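Long-range contacts in DUF574 domain-containing protein (Thermobifida fusca, PDB 2QE6), which binds S-adenosylmethionine in a Rossmann-like fold and is probably a methyltransferase, though its substrate is not known: residues 61-72 with 189-197; 167-176 with 219-230. The protein carries 1 engineered substitution. All blocks are in the same frame, centred on the assembly; numbering follows the deposited sequence. Where two conformers were deposited one is given.

Contact 1: 61-72 with 189-197. With SAM (S-adenosylmethionine), chain F.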
loop_
_atom_site.group_PDB
_atom_site.type_symbol
_atom_site.label_atom_id
_atom_site.label_comp_id
_atom_site.label_asym_id
_atom_site.label_seq_id
_atom_site.Cartn_x
_atom_site.Cartn_y
_atom_site.Cartn_z
ATOM N N ASN A 61 2.210 -3.269 8.811
ATOM C CA ASN A 61 1.940 -2.457 7.623
ATOM C C ASN A 61 0.479 -2.017 7.586
ATOM O O ASN A 61 0.175 -0.848 7.321
ATOM C CB ASN A 61 2.335 -3.236 6.365
ATOM C CG ASN A 61 2.305 -2.397 5.147
ATOM O OD1 ASN A 61 3.004 -1.391 5.041
ATOM N ND2 ASN A 61 1.509 -2.812 4.193
ATOM N N ARG A 62 -0.429 -2.926 7.918
ATOM C CA ARG A 62 -1.836 -2.530 8.049
ATOM C C ARG A 62 -2.067 -1.523 9.158
ATOM O O ARG A 62 -2.821 -0.598 8.967
ATOM C CB ARG A 62 -2.742 -3.738 8.261
ATOM C CG ARG A 62 -2.721 -4.673 7.064
ATOM C CD ARG A 62 -3.023 -3.937 5.767
ATOM N NE ARG A 62 -4.349 -3.308 5.832
ATOM C CZ ARG A 62 -5.038 -2.864 4.784
ATOM N NH1 ARG A 62 -4.541 -2.951 3.559
ATOM N NH2 ARG A 62 -6.249 -2.332 4.976
ATOM N N LYS A 63 -1.441 -1.714 10.309
ATOM C CA LYS A 63 -1.547 -0.755 11.398
ATOM C C LYS A 63 -0.982 0.636 11.010
ATOM O O LYS A 63 -1.551 1.635 11.378
ATOM C CB LYS A 63 -0.841 -1.273 12.662
ATOM C CG LYS A 63 -1.514 -2.453 13.417
ATOM C CD LYS A 63 -0.544 -2.909 14.511
ATOM C CE LYS A 63 -1.110 -3.829 15.539
ATOM N NZ LYS A 63 0.049 -4.294 16.401
ATOM N N VAL A 64 0.140 0.723 10.286
ATOM C CA VAL A 64 0.624 2.048 9.877
ATOM C C VAL A 64 -0.256 2.660 8.799
ATOM O O VAL A 64 -0.365 3.880 8.715
ATOM C CB VAL A 64 2.125 2.046 9.400
ATOM C CG1 VAL A 64 2.274 1.470 8.043
ATOM C CG2 VAL A 64 2.698 3.443 9.457
ATOM N N LEU A 65 -0.877 1.828 7.969
ATOM C CA LEU A 65 -1.837 2.310 6.987
ATOM C C LEU A 65 -2.942 3.061 7.718
ATOM O O LEU A 65 -3.298 4.175 7.348
ATOM C CB LEU A 65 -2.440 1.163 6.165
ATOM C CG LEU A 65 -3.514 1.467 5.100
ATOM C CD1 LEU A 65 -3.471 0.313 4.107
ATOM C CD2 LEU A 65 -4.926 1.653 5.698
ATOM N N VAL A 66 -3.468 2.444 8.762
ATOM C CA VAL A 66 -4.559 3.061 9.536
ATOM C C VAL A 66 -4.118 4.378 10.203
ATOM O O VAL A 66 -4.805 5.412 10.104
ATOM C CB VAL A 66 -5.113 2.070 10.600
ATOM C CG1 VAL A 66 -6.040 2.793 11.572
ATOM C CG2 VAL A 66 -5.863 0.882 9.936
ATOM N N ARG A 67 -2.990 4.341 10.908
ATOM C CA ARG A 67 -2.443 5.540 11.537
ATOM C C ARG A 67 -2.162 6.658 10.524
ATOM O O ARG A 67 -2.390 7.830 10.818
ATOM C CB ARG A 67 -1.173 5.228 12.358
ATOM C CG ARG A 67 -1.379 4.242 13.500
ATOM C CD ARG A 67 -0.272 4.288 14.552
ATOM N NE ARG A 67 1.050 4.113 13.963
ATOM C CZ ARG A 67 1.552 2.939 13.580
ATOM N NH1 ARG A 67 0.847 1.815 13.715
ATOM N NH2 ARG A 67 2.767 2.878 13.040
ATOM N N GLY A 68 -1.640 6.303 9.354
ATOM C CA GLY A 68 -1.318 7.292 8.337
ATOM C C GLY A 68 -2.560 7.883 7.686
ATOM O O GLY A 68 -2.659 9.070 7.480
ATOM N N VAL A 69 -3.536 7.047 7.374
ATOM C CA VAL A 69 -4.761 7.544 6.777
ATOM C C VAL A 69 -5.494 8.426 7.784
ATOM O O VAL A 69 -6.049 9.439 7.414
ATOM C CB VAL A 69 -5.624 6.407 6.230
ATOM C CG1 VAL A 69 -6.951 6.913 5.809
ATOM C CG2 VAL A 69 -4.901 5.720 5.075
ATOM N N ARG A 70 -5.495 8.036 9.058
ATOM C CA ARG A 70 -6.102 8.846 10.113
ATOM C C ARG A 70 -5.413 10.209 10.225
ATOM O O ARG A 70 -6.073 11.227 10.392
ATOM C CB ARG A 70 -6.061 8.116 11.459
ATOM C CG ARG A 70 -6.775 8.858 12.582
ATOM C CD ARG A 70 -6.708 8.119 13.910
ATOM N NE ARG A 70 -5.328 7.955 14.371
ATOM C CZ ARG A 70 -4.765 6.808 14.742
ATOM N NH1 ARG A 70 -5.453 5.671 14.726
ATOM N NH2 ARG A 70 -3.499 6.807 15.142
ATOM N N PHE A 71 -4.078 10.234 10.119
ATOM C CA PHE A 71 -3.339 11.504 10.112
ATOM C C PHE A 71 -3.772 12.373 8.920
ATOM O O PHE A 71 -4.091 13.559 9.062
ATOM C CB PHE A 71 -1.816 11.260 10.074
ATOM C CG PHE A 71 -1.017 12.446 9.607
ATOM C CD1 PHE A 71 -0.747 13.495 10.455
ATOM C CD2 PHE A 71 -0.490 12.482 8.322
ATOM C CE1 PHE A 71 -0.003 14.609 10.015
ATOM C CE2 PHE A 71 0.227 13.596 7.876
ATOM C CZ PHE A 71 0.475 14.645 8.723
ATOM N N LEU A 72 -3.820 11.762 7.751
ATOM C CA LEU A 72 -4.112 12.480 6.512
ATOM C C LEU A 72 -5.515 13.034 6.468
ATOM O O LEU A 72 -5.713 14.197 6.102
ATOM C CB LEU A 72 -3.891 11.557 5.318
ATOM C CG LEU A 72 -2.449 11.241 4.971
ATOM C CD1 LEU A 72 -2.384 10.082 3.992
ATOM C CD2 LEU A 72 -1.671 12.488 4.473
ATOM N N GLY A 189 0.274 20.977 -1.222
ATOM C CA GLY A 189 -0.542 20.687 -0.040
ATOM C C GLY A 189 -1.004 19.255 -0.033
ATOM O O GLY A 189 -1.660 18.826 0.899
ATOM N N SER A 190 -0.608 18.516 -1.068
ATOM C CA SER A 190 -0.926 17.120 -1.208
ATOM C C SER A 190 0.107 16.285 -0.466
ATOM O O SER A 190 1.148 16.801 -0.048
ATOM C CB SER A 190 -0.922 16.773 -2.682
ATOM O OG SER A 190 -2.059 17.323 -3.324
ATOM N N TYR A 191 -0.179 14.996 -0.328
ATOM C CA TYR A 191 0.743 14.073 0.317
ATOM C C TYR A 191 0.977 12.830 -0.520
ATOM O O TYR A 191 0.118 12.442 -1.312
ATOM C CB TYR A 191 0.202 13.665 1.688
ATOM C CG TYR A 191 0.088 14.810 2.678
ATOM C CD1 TYR A 191 -0.987 15.654 2.660
ATOM C CD2 TYR A 191 1.085 15.035 3.632
ATOM C CE1 TYR A 191 -1.107 16.702 3.592
ATOM C CE2 TYR A 191 0.988 16.061 4.560
ATOM C CZ TYR A 191 -0.123 16.889 4.535
ATOM O OH TYR A 191 -0.214 17.915 5.421
ATOM N N LEU A 192 2.167 12.243 -0.346
ATOM C CA LEU A 192 2.512 10.903 -0.805
ATOM C C LEU A 192 2.811 10.036 0.422
ATOM O O LEU A 192 3.658 10.402 1.242
ATOM C CB LEU A 192 3.748 10.950 -1.702
ATOM C CG LEU A 192 4.240 9.644 -2.340
ATOM C CD1 LEU A 192 3.201 9.047 -3.244
ATOM C CD2 LEU A 192 5.573 9.930 -3.085
ATOM N N PHE A 193 2.074 8.937 0.565
ATOM C CA PHE A 193 2.209 7.974 1.694
ATOM C C PHE A 193 2.663 6.639 1.066
ATOM O O PHE A 193 1.953 6.069 0.239
ATOM C CB PHE A 193 0.837 7.876 2.390
ATOM C CG PHE A 193 0.732 6.887 3.534
ATOM C CD1 PHE A 193 1.841 6.357 4.178
ATOM C CD2 PHE A 193 -0.540 6.559 4.032
ATOM C CE1 PHE A 193 1.704 5.501 5.271
ATOM C CE2 PHE A 193 -0.682 5.682 5.110
ATOM C CZ PHE A 193 0.456 5.166 5.746
HETATM N N MSE A 194 3.878 6.175 1.390
HETATM C CA MSE A 194 4.342 4.899 0.899
HETATM C C MSE A 194 4.920 4.035 2.011
HETATM O O MSE A 194 5.424 4.557 3.012
HETATM C CB MSE A 194 5.458 5.106 -0.142
HETATM C CG MSE A 194 5.092 6.119 -1.206
HETATM SE SE MSE A 194 6.295 6.011 -2.728
HETATM C CE MSE A 194 7.839 7.005 -2.043
ATOM N N THR A 195 4.885 2.717 1.828
ATOM C CA THR A 195 5.646 1.833 2.701
ATOM C C THR A 195 6.397 0.879 1.776
ATOM O O THR A 195 6.023 0.707 0.627
ATOM C CB THR A 195 4.809 1.103 3.733
ATOM O OG1 THR A 195 4.095 0.024 3.102
ATOM C CG2 THR A 195 3.874 2.069 4.451
ATOM N N SER A 196 7.426 0.243 2.287
ATOM C CA SER A 196 8.311 -0.528 1.434
ATOM C C SER A 196 9.093 -1.511 2.279
ATOM O O SER A 196 9.532 -1.177 3.365
ATOM C CB SER A 196 9.311 0.378 0.752
ATOM O OG SER A 196 10.245 -0.388 -0.066
ATOM N N LEU A 197 9.298 -2.702 1.733
ATOM C CA LEU A 197 10.357 -3.568 2.153
ATOM C C LEU A 197 11.681 -2.804 2.146
ATOM O O LEU A 197 12.022 -2.128 1.157
ATOM C CB LEU A 197 10.384 -4.778 1.205
ATOM C CG LEU A 197 11.361 -5.935 1.410
ATOM C CD1 LEU A 197 11.264 -6.577 2.825
ATOM C CD2 LEU A 197 11.066 -6.933 0.311
HETATM N N SAM F . -1.599 -1.576 -0.169
HETATM C CA SAM F . -2.039 -2.762 0.665
HETATM C C SAM F . -1.370 -2.696 2.020
HETATM O O SAM F . -1.901 -3.211 2.998
HETATM O OXT SAM F . -0.267 -2.147 2.144
HETATM C CB SAM F . -1.725 -4.155 0.088
HETATM C CG SAM F . -0.235 -4.502 -0.065
HETATM S SD SAM F . 0.133 -6.062 -0.936
HETATM C CE SAM F . -1.589 -6.534 -1.228
HETATM C "C5'" SAM F . 0.471 -5.311 -2.542
HETATM C "C4'" SAM F . -0.667 -4.981 -3.517
HETATM O "O4'" SAM F . -0.152 -4.195 -4.597
HETATM C "C3'" SAM F . -1.311 -6.213 -4.173
HETATM O "O3'" SAM F . -2.720 -6.192 -4.034
HETATM C "C2'" SAM F . -0.889 -6.193 -5.634
HETATM O "O2'" SAM F . -1.789 -6.857 -6.531
HETATM C "C1'" SAM F . -0.710 -4.691 -5.823
HETATM N N9 SAM F . 0.191 -4.424 -6.945
HETATM C C8 SAM F . 1.537 -4.757 -7.095
HETATM N N7 SAM F . 1.963 -4.294 -8.299
HETATM C C5 SAM F . 0.907 -3.660 -8.899
HETATM C C6 SAM F . 0.799 -2.987 -10.125
HETATM N N6 SAM F . 1.876 -2.926 -10.955
HETATM N N1 SAM F . -0.429 -2.433 -10.443
HETATM C C2 SAM F . -1.541 -2.520 -9.580
HETATM N N3 SAM F . -1.433 -3.196 -8.368
HETATM C C4 SAM F . -0.212 -3.738 -8.050
#

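Contact 2: 167-176 with 219-230. With SAM (S-adenosylmethionine), chain F.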
loop_
_atom_site.group_PDB
_atom_site.type_symbol
_atom_site.label_atom_id
_atom_site.label_comp_id
_atom_site.label_asym_id
_atom_site.label_seq_id
_atom_site.Cartn_x
_atom_site.Cartn_y
_atom_site.Cartn_z
ATOM N N LEU A 167 5.691 -0.046 -2.967
ATOM C CA LEU A 167 6.940 0.472 -3.575
ATOM C C LEU A 167 7.893 -0.647 -3.977
ATOM O O LEU A 167 8.599 -0.534 -4.974
ATOM C CB LEU A 167 7.679 1.467 -2.643
ATOM C CG LEU A 167 8.980 2.181 -3.118
ATOM C CD1 LEU A 167 8.745 2.944 -4.411
ATOM C CD2 LEU A 167 9.613 3.155 -2.054
ATOM N N HIS A 168 7.939 -1.711 -3.180
ATOM C CA HIS A 168 8.896 -2.809 -3.446
ATOM C C HIS A 168 8.469 -3.702 -4.631
ATOM O O HIS A 168 9.162 -4.631 -4.980
ATOM C CB HIS A 168 9.149 -3.646 -2.171
ATOM C CG HIS A 168 7.905 -4.105 -1.459
ATOM N ND1 HIS A 168 7.277 -3.355 -0.495
ATOM C CD2 HIS A 168 7.161 -5.230 -1.603
ATOM C CE1 HIS A 168 6.220 -4.007 -0.049
ATOM N NE2 HIS A 168 6.117 -5.143 -0.717
ATOM N N TYR A 169 7.317 -3.418 -5.253
ATOM C CA TYR A 169 6.927 -4.105 -6.497
ATOM C C TYR A 169 7.268 -3.286 -7.742
ATOM O O TYR A 169 6.928 -3.706 -8.859
ATOM C CB TYR A 169 5.416 -4.470 -6.477
ATOM C CG TYR A 169 5.074 -5.368 -5.313
ATOM C CD1 TYR A 169 5.700 -6.607 -5.153
ATOM C CD2 TYR A 169 4.198 -4.947 -4.339
ATOM C CE1 TYR A 169 5.453 -7.405 -4.041
ATOM C CE2 TYR A 169 3.929 -5.726 -3.246
ATOM C CZ TYR A 169 4.535 -6.961 -3.106
ATOM O OH TYR A 169 4.240 -7.697 -1.995
ATOM N N LEU A 170 7.910 -2.118 -7.555
ATOM C CA LEU A 170 8.337 -1.263 -8.673
ATOM C C LEU A 170 9.821 -1.477 -8.882
ATOM O O LEU A 170 10.615 -1.213 -8.003
ATOM C CB LEU A 170 8.052 0.234 -8.414
ATOM C CG LEU A 170 6.570 0.643 -8.208
ATOM C CD1 LEU A 170 6.398 2.148 -7.924
ATOM C CD2 LEU A 170 5.737 0.238 -9.401
ATOM N N SER A 171 10.188 -1.906 -10.069
ATOM C CA SER A 171 11.584 -2.250 -10.340
ATOM C C SER A 171 12.412 -1.011 -10.465
ATOM O O SER A 171 11.870 0.073 -10.718
ATOM C CB SER A 171 11.709 -3.078 -11.633
ATOM O OG SER A 171 11.191 -2.394 -12.744
ATOM N N PRO A 172 13.740 -1.159 -10.316
ATOM C CA PRO A 172 14.644 -0.075 -10.559
ATOM C C PRO A 172 14.468 0.622 -11.915
ATOM O O PRO A 172 14.748 1.815 -12.023
ATOM C CB PRO A 172 16.020 -0.764 -10.511
ATOM C CG PRO A 172 15.855 -1.800 -9.563
ATOM C CD PRO A 172 14.474 -2.348 -9.835
ATOM N N ASP A 173 14.056 -0.105 -12.947
ATOM C CA ASP A 173 13.970 0.526 -14.269
ATOM C C ASP A 173 12.715 1.359 -14.489
ATOM O O ASP A 173 12.709 2.213 -15.355
ATOM C CB ASP A 173 14.245 -0.441 -15.429
ATOM C CG ASP A 173 13.461 -1.710 -15.369
ATOM O OD1 ASP A 173 12.360 -1.745 -14.792
ATOM O OD2 ASP A 173 13.972 -2.702 -15.933
ATOM N N VAL A 174 11.684 1.168 -13.673
ATOM C CA VAL A 174 10.465 1.947 -13.823
ATOM C C VAL A 174 10.174 2.897 -12.647
ATOM O O VAL A 174 9.409 3.827 -12.828
ATOM C CB VAL A 174 9.240 1.061 -14.036
ATOM C CG1 VAL A 174 9.478 0.080 -15.170
ATOM C CG2 VAL A 174 8.822 0.393 -12.726
ATOM N N VAL A 175 10.780 2.680 -11.470
ATOM C CA VAL A 175 10.345 3.375 -10.250
ATOM C C VAL A 175 10.393 4.915 -10.348
ATOM O O VAL A 175 9.436 5.597 -9.953
ATOM C CB VAL A 175 11.104 2.879 -8.995
ATOM C CG1 VAL A 175 12.625 3.288 -9.052
ATOM C CG2 VAL A 175 10.421 3.391 -7.727
ATOM N N ASP A 176 11.476 5.470 -10.907
ATOM C CA ASP A 176 11.655 6.935 -10.912
ATOM C C ASP A 176 10.539 7.615 -11.694
ATOM O O ASP A 176 9.899 8.523 -11.182
ATOM C CB ASP A 176 13.015 7.368 -11.457
ATOM C CG ASP A 176 14.167 7.040 -10.506
ATOM O OD1 ASP A 176 13.946 6.758 -9.305
ATOM O OD2 ASP A 176 15.318 7.056 -10.959
ATOM N N GLY A 219 10.152 -7.726 -6.670
ATOM C CA GLY A 219 10.423 -7.655 -5.201
ATOM C C GLY A 219 11.759 -7.021 -4.920
ATOM O O GLY A 219 12.787 -7.568 -5.272
ATOM N N TRP A 220 11.733 -5.786 -4.422
ATOM C CA TRP A 220 12.947 -4.952 -4.420
ATOM C C TRP A 220 13.049 -4.316 -3.034
ATOM O O TRP A 220 12.241 -3.482 -2.683
ATOM C CB TRP A 220 12.862 -3.888 -5.539
ATOM C CG TRP A 220 12.581 -4.478 -6.834
ATOM C CD1 TRP A 220 11.368 -4.679 -7.421
ATOM C CD2 TRP A 220 13.546 -5.000 -7.725
ATOM N NE1 TRP A 220 11.526 -5.289 -8.632
ATOM C CE2 TRP A 220 12.856 -5.511 -8.839
ATOM C CE3 TRP A 220 14.926 -5.106 -7.674
ATOM C CZ2 TRP A 220 13.504 -6.103 -9.905
ATOM C CZ3 TRP A 220 15.577 -5.702 -8.753
ATOM C CH2 TRP A 220 14.840 -6.195 -9.847
ATOM N N ALA A 221 13.991 -4.770 -2.223
ATOM C CA ALA A 221 14.202 -4.152 -0.911
ATOM C C ALA A 221 15.062 -2.894 -1.096
ATOM O O ALA A 221 16.189 -2.969 -1.603
ATOM C CB ALA A 221 14.885 -5.164 0.053
ATOM N N ARG A 222 14.557 -1.741 -0.681
ATOM C CA ARG A 222 15.290 -0.472 -0.884
ATOM C C ARG A 222 15.868 0.009 0.435
ATOM O O ARG A 222 15.250 -0.152 1.472
ATOM C CB ARG A 222 14.398 0.603 -1.533
ATOM C CG ARG A 222 14.165 0.343 -2.984
ATOM C CD ARG A 222 13.425 1.446 -3.765
ATOM N NE ARG A 222 13.523 1.132 -5.203
ATOM C CZ ARG A 222 12.676 0.394 -5.926
ATOM N NH1 ARG A 222 11.515 -0.050 -5.428
ATOM N NH2 ARG A 222 12.965 0.165 -7.197
ATOM N N THR A 223 17.071 0.545 0.408
ATOM C CA THR A 223 17.625 1.181 1.602
ATOM C C THR A 223 16.748 2.340 2.089
ATOM O O THR A 223 15.961 2.870 1.329
ATOM C CB THR A 223 19.008 1.733 1.367
ATOM O OG1 THR A 223 18.915 2.832 0.459
ATOM C CG2 THR A 223 19.951 0.663 0.802
ATOM N N PRO A 224 16.882 2.747 3.361
ATOM C CA PRO A 224 16.135 3.942 3.805
ATOM C C PRO A 224 16.340 5.175 2.927
ATOM O O PRO A 224 15.395 5.890 2.675
ATOM C CB PRO A 224 16.659 4.164 5.220
ATOM C CG PRO A 224 17.067 2.790 5.667
ATOM C CD PRO A 224 17.634 2.141 4.476
ATOM N N GLU A 225 17.553 5.390 2.443
ATOM C CA GLU A 225 17.852 6.541 1.615
ATOM C C GLU A 225 17.184 6.418 0.242
ATOM O O GLU A 225 16.707 7.405 -0.312
ATOM C CB GLU A 225 19.357 6.663 1.448
ATOM C CG GLU A 225 20.143 6.925 2.778
ATOM C CD GLU A 225 20.187 5.758 3.841
ATOM O OE1 GLU A 225 20.116 4.534 3.524
ATOM O OE2 GLU A 225 20.309 6.097 5.048
ATOM N N GLU A 226 17.166 5.207 -0.320
ATOM C CA GLU A 226 16.485 4.946 -1.599
ATOM C C GLU A 226 14.960 5.108 -1.495
ATOM O O GLU A 226 14.322 5.625 -2.415
ATOM C CB GLU A 226 16.866 3.573 -2.143
ATOM C CG GLU A 226 18.251 3.581 -2.760
ATOM C CD GLU A 226 18.286 4.434 -4.044
ATOM O OE1 GLU A 226 17.583 4.021 -5.010
ATOM O OE2 GLU A 226 18.980 5.513 -4.073
ATOM N N ILE A 227 14.397 4.740 -0.357
ATOM C CA ILE A 227 12.980 4.990 -0.108
ATOM C C ILE A 227 12.728 6.505 -0.044
ATOM O O ILE A 227 11.842 7.023 -0.743
ATOM C CB ILE A 227 12.490 4.284 1.188
ATOM C CG1 ILE A 227 12.596 2.766 1.018
ATOM C CG2 ILE A 227 11.097 4.727 1.524
ATOM C CD1 ILE A 227 12.437 1.937 2.280
ATOM N N GLU A 228 13.516 7.206 0.776
ATOM C CA GLU A 228 13.354 8.652 0.956
ATOM C C GLU A 228 13.443 9.371 -0.369
ATOM O O GLU A 228 12.697 10.296 -0.624
ATOM C CB GLU A 228 14.416 9.243 1.870
ATOM C CG GLU A 228 14.345 8.824 3.343
ATOM C CD GLU A 228 15.516 9.401 4.178
ATOM O OE1 GLU A 228 15.965 10.522 3.813
ATOM O OE2 GLU A 228 15.955 8.745 5.167
ATOM N N ARG A 229 14.351 8.915 -1.212
ATOM C CA ARG A 229 14.558 9.512 -2.514
ATOM C C ARG A 229 13.306 9.525 -3.368
ATOM O O ARG A 229 13.136 10.416 -4.204
ATOM C CB ARG A 229 15.650 8.753 -3.236
ATOM C CG ARG A 229 16.122 9.348 -4.518
ATOM C CD ARG A 229 17.284 8.522 -5.081
ATOM N NE ARG A 229 17.263 8.698 -6.519
ATOM C CZ ARG A 229 16.711 7.857 -7.391
ATOM N NH1 ARG A 229 16.174 6.710 -7.003
ATOM N NH2 ARG A 229 16.739 8.155 -8.683
ATOM N N GLN A 230 12.451 8.533 -3.201
ATOM C CA GLN A 230 11.235 8.421 -4.027
ATOM C C GLN A 230 10.146 9.387 -3.582
ATOM O O GLN A 230 9.114 9.525 -4.234
ATOM C CB GLN A 230 10.729 6.981 -4.055
ATOM C CG GLN A 230 11.671 6.041 -4.833
ATOM C CD GLN A 230 11.879 6.463 -6.228
ATOM O OE1 GLN A 230 10.971 7.016 -6.861
ATOM N NE2 GLN A 230 13.112 6.238 -6.752
HETATM N N SAM F . -1.599 -1.576 -0.169
HETATM C CA SAM F . -2.039 -2.762 0.665
HETATM C C SAM F . -1.370 -2.696 2.020
HETATM O O SAM F . -1.901 -3.211 2.998
HETATM O OXT SAM F . -0.267 -2.147 2.144
HETATM C CB SAM F . -1.725 -4.155 0.088
HETATM C CG SAM F . -0.235 -4.502 -0.065
HETATM S SD SAM F . 0.133 -6.062 -0.936
HETATM C CE SAM F . -1.589 -6.534 -1.228
HETATM C "C5'" SAM F . 0.471 -5.311 -2.542
HETATM C "C4'" SAM F . -0.667 -4.981 -3.517
HETATM O "O4'" SAM F . -0.152 -4.195 -4.597
HETATM C "C3'" SAM F . -1.311 -6.213 -4.173
HETATM O "O3'" SAM F . -2.720 -6.192 -4.034
HETATM C "C2'" SAM F . -0.889 -6.193 -5.634
HETATM O "O2'" SAM F . -1.789 -6.857 -6.531
HETATM C "C1'" SAM F . -0.710 -4.691 -5.823
HETATM N N9 SAM F . 0.191 -4.424 -6.945
HETATM C C8 SAM F . 1.537 -4.757 -7.095
HETATM N N7 SAM F . 1.963 -4.294 -8.299
HETATM C C5 SAM F . 0.907 -3.660 -8.899
HETATM C C6 SAM F . 0.799 -2.987 -10.125
HETATM N N6 SAM F . 1.876 -2.926 -10.955
HETATM N N1 SAM F . -0.429 -2.433 -10.443
HETATM C C2 SAM F . -1.541 -2.520 -9.580
HETATM N N3 SAM F . -1.433 -3.196 -8.368
HETATM C C4 SAM F . -0.212 -3.738 -8.050
HETATM O O HOH W 1 10.468 9.091 -8.437
#

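Contact 1: 61-72 with 189-197
The 61-72 part of helix 54-75 runs along strand 191-197, almost antiparallel (168°), with the segment axes 10.1 Å apart at closest, so that N61 faces T195, G68 faces F193 and L72 faces Y191. F193 points its ring at the helix backbone. Its CG stands anti to the backbone N (chi1 177°), which sends the ring out to where V64 O meets its edge, 3.3 Å from F193 CZ. G68 makes this possible: a CB at that position would collide with F193 CZ, whereas its bare CA rests 3.7 Å from F193 CE2.

Toward the C-terminal end of the segment, L72 divides its two methyl groups between neighbouring rings. CD2 sits over one face of Y191 in a CH-pi contact, 3.9 Å from the ring centroid, while CD1 packs obliquely against F193. V69, touching F193, and L72 also lean on strand 160-163, and Y191 and F193 touch strand 265-271.

At the ligand end the chemistry turns polar. T195 OG1 donates to N61 OD1 at 2.6 Å, 17° out of the carbonyl plane, and is also hydrogen-bonded to G165 N. Y27 OH bonds N61 ND2, so T195 and Y27 together fix the amide, whose ND2 makes a weak bond of 2.8 Å to SAM OXT; R62 NH1 binds SAM O at 2.7 Å. T195 is thus a second-shell residue that helps orient N61, and the pairing of amide and guanidinium with the two oxygens probably stabilises the negative charge of the methionyl carboxylate.

Contact 2: 167-176 with 219-230
A mixed polar and aromatic contact joins the loop after strand 160-163 and the start of helix 175-185 to the stretch that leads into and includes helix 224-229, from the flank of the cofactor pocket out to the surface. W220 lies against S171 and P172, its indole taking both on one face: P172 CD stands over the six-membered ring, 3.4 Å from its centroid, and S171 CA over the five-membered ring. W220 N donates to H168 O at 2.9 Å, and W220 NE1 hydrogen-bonds to E218 OE1. Replacing W220 by an alanine would probably strip S171 and P172 of their aromatic cover and leave E218 without its indole partner.

R222, extended from CG to NE, brings its guanidinium end-on to L170 O: NH1 (3.0 Å) and NH2 (2.8 Å) both donate to this one oxygen, which lies in the guanidinium plane. V175 CG2 covers one face of the group. Further out, D176 OD1 accepts a nearly straight bond (167°) from Q230 NE2 at 2.7 Å, the amide and carboxylate almost coplanar, while R229 NH2 reaches D176 OD2 from above the carboxylate plane, 2.9 Å away, in a salt bridge. A water links Q230 OE1 to D176 O.

Y169, one residue from L170, packs CE2 on SAM C5' at 3.6 Å. Such a loop beyond the fourth strand, bordering the cofactor, is characteristic of Rossmann-like methyltransferases.

Contact 1 belongs to the buried core, pressing helix 54-75 on the central sheet, whereas contact 2 is only partly buried and ends in exposed charges. Their chemistry follows: hydrocarbon and aromatic packing with one polar pair near the cofactor in 61-72/189-197, against backbone carbonyls held by an arginine side chain and a backbone N-H, an indole face on S171 and P172, and a salt bridge in 167-176/219-230. Strand 191-197 follows helix 175-185 in the chain and brings the two together. The far side of the strand meets contact 2, where M194 CE touches Q230 CB at 3.5 Å. Both reach SAM at different places, contact 1 at its carboxylate and contact 2 near the ribose.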